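Local coordinates for centrosome-associated zinc finger protein Cp190 (Drosophila melanogaster, PDB 6ER1) that organises chromatin domains and their boundaries after recruitment by insulator DNA-binding proteins, and homodimerises through its N-terminal BTB domain, at residues 68-72 with 73-77. Residues are numbered along the deposited sequence; the frame is centred on the assembly and turned at random.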
loop_
_atom_site.group_PDB
_atom_site.type_symbol
_atom_site.label_atom_id
_atom_site.label_comp_id
_atom_site.label_asym_id
_atom_site.label_seq_id
_atom_site.Cartn_x
_atom_site.Cartn_y
_atom_site.Cartn_z
ATOM N N CYS A 68 5.006 -8.951 -21.255
ATOM C CA CYS A 68 3.879 -9.850 -21.521
ATOM C C CYS A 68 2.704 -9.106 -22.130
ATOM O O CYS A 68 2.580 -7.897 -21.998
ATOM C CB CYS A 68 3.468 -10.576 -20.251
ATOM S SG CYS A 68 4.711 -11.765 -19.676
ATOM N N GLU A 69 1.870 -9.842 -22.839
ATOM C CA GLU A 69 0.715 -9.254 -23.510
ATOM C C GLU A 69 -0.348 -8.727 -22.508
ATOM O O GLU A 69 -0.560 -9.294 -21.418
ATOM C CB GLU A 69 0.066 -10.322 -24.403
ATOM C CG GLU A 69 -1.018 -9.814 -25.353
ATOM C CD GLU A 69 -1.734 -10.937 -26.082
ATOM O OE1 GLU A 69 -2.417 -10.651 -27.087
ATOM O OE2 GLU A 69 -1.625 -12.100 -25.639
ATOM N N ILE A 70 -0.987 -7.620 -22.877
ATOM C CA ILE A 70 -2.134 -7.090 -22.140
ATOM C C ILE A 70 -3.365 -7.229 -23.047
ATOM O O ILE A 70 -3.340 -6.800 -24.208
ATOM C CB ILE A 70 -1.868 -5.635 -21.700
ATOM C CG1 ILE A 70 -0.725 -5.614 -20.671
ATOM C CG2 ILE A 70 -3.122 -4.985 -21.112
ATOM C CD1 ILE A 70 0.020 -4.309 -20.574
ATOM N N VAL A 71 -4.417 -7.857 -22.532
ATOM C CA VAL A 71 -5.677 -8.040 -23.260
ATOM C C VAL A 71 -6.801 -7.487 -22.391
ATOM O O VAL A 71 -6.946 -7.906 -21.249
ATOM C CB VAL A 71 -5.937 -9.544 -23.537
ATOM C CG1 VAL A 71 -7.273 -9.763 -24.262
ATOM C CG2 VAL A 71 -4.749 -10.145 -24.286
ATOM N N ASP A 72 -7.566 -6.528 -22.904
ATOM C CA ASP A 72 -8.710 -5.986 -22.167
ATOM C C ASP A 72 -8.348 -5.618 -20.712
ATOM O O ASP A 72 -9.010 -6.033 -19.763
ATOM C CB ASP A 72 -9.873 -6.995 -22.234
ATOM C CG ASP A 72 -10.343 -7.250 -23.662
ATOM O OD1 ASP A 72 -10.148 -6.366 -24.530
ATOM O OD2 ASP A 72 -10.914 -8.330 -23.921
ATOM N N ASP A 73 -7.258 -4.864 -20.569
ATOM C CA ASP A 73 -6.804 -4.340 -19.294
ATOM C C ASP A 73 -6.275 -5.398 -18.305
ATOM O O ASP A 73 -6.183 -5.123 -17.111
ATOM C CB ASP A 73 -7.931 -3.512 -18.659
ATOM C CG ASP A 73 -7.422 -2.404 -17.789
ATOM O OD1 ASP A 73 -6.871 -1.427 -18.335
ATOM O OD2 ASP A 73 -7.603 -2.500 -16.556
ATOM N N ALA A 74 -5.896 -6.576 -18.799
ATOM C CA ALA A 74 -5.373 -7.645 -17.941
ATOM C C ALA A 74 -4.056 -8.118 -18.501
ATOM O O ALA A 74 -3.904 -8.286 -19.708
ATOM C CB ALA A 74 -6.335 -8.818 -17.862
ATOM N N LEU A 75 -3.124 -8.364 -17.589
ATOM C CA LEU A 75 -1.823 -8.869 -17.928
ATOM C C LEU A 75 -1.872 -10.406 -18.041
ATOM O O LEU A 75 -2.250 -11.111 -17.090
ATOM C CB LEU A 75 -0.836 -8.435 -16.858
ATOM C CG LEU A 75 0.628 -8.777 -17.078
ATOM C CD1 LEU A 75 1.142 -8.144 -18.360
ATOM C CD2 LEU A 75 1.391 -8.240 -15.890
ATOM N N ILE A 76 -1.436 -10.927 -19.179
ATOM C CA ILE A 76 -1.496 -12.377 -19.435
ATOM C C ILE A 76 -0.279 -13.050 -18.781
ATOM O O ILE A 76 0.891 -12.826 -19.170
ATOM C CB ILE A 76 -1.494 -12.678 -20.929
ATOM C CG1 ILE A 76 -2.695 -12.008 -21.604
ATOM C CG2 ILE A 76 -1.454 -14.168 -21.164
ATOM C CD1 ILE A 76 -4.040 -12.348 -20.984
ATOM N N MET A 77 -0.538 -13.840 -17.760
ATOM C CA MET A 77 0.534 -14.490 -17.027
ATOM C C MET A 77 1.237 -15.547 -17.886
ATOM O O MET A 77 0.586 -16.241 -18.659
ATOM C CB MET A 77 -0.025 -15.177 -15.781
ATOM C CG MET A 77 -0.509 -14.187 -14.724
ATOM S SD MET A 77 0.728 -13.053 -14.075
ATOM C CE MET A 77 0.628 -11.644 -15.155
#
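Leu75 holds CG trans to its backbone N (chi1 -175°), and its second torsion, near +60°, then brings CD1 over to Ile70 and Cys68 on the preceding arm, while Ile76 CG1, set beside its own N, lies against Val71 CG2. The two groups serve opposite faces of a beta hairpin with a two-residue loop. On one, Leu75 CD1 lies 3.9 Å from Ile70 CG1, the two side chains running at a slant to each other, and it also meets CB of Cys68. On the other, Ile76 CG1 packs 3.9 Å from Val71 CG2. Three backbone bonds fix this register. Ile76 N reaches Glu69 O at 2.9 Å in a nearly straight bond; Val71 N donates to Ala74 O, also at 2.9 Å. The return bond from Ala74 N to Val71 O, 3.0 Å, is more bent (143°), its donor standing above the carbonyl plane. It closes the type I' turn, in which Asp72 and Asp73 both have positive phi. Within the BTB domain, strand 70-71 follows helix 60-67 and edges the sheet within this chain; strand 74-76 pairs on its other side with strand 37-40, and Leu75 rests on Leu64 and Glu65 of helix 60-67.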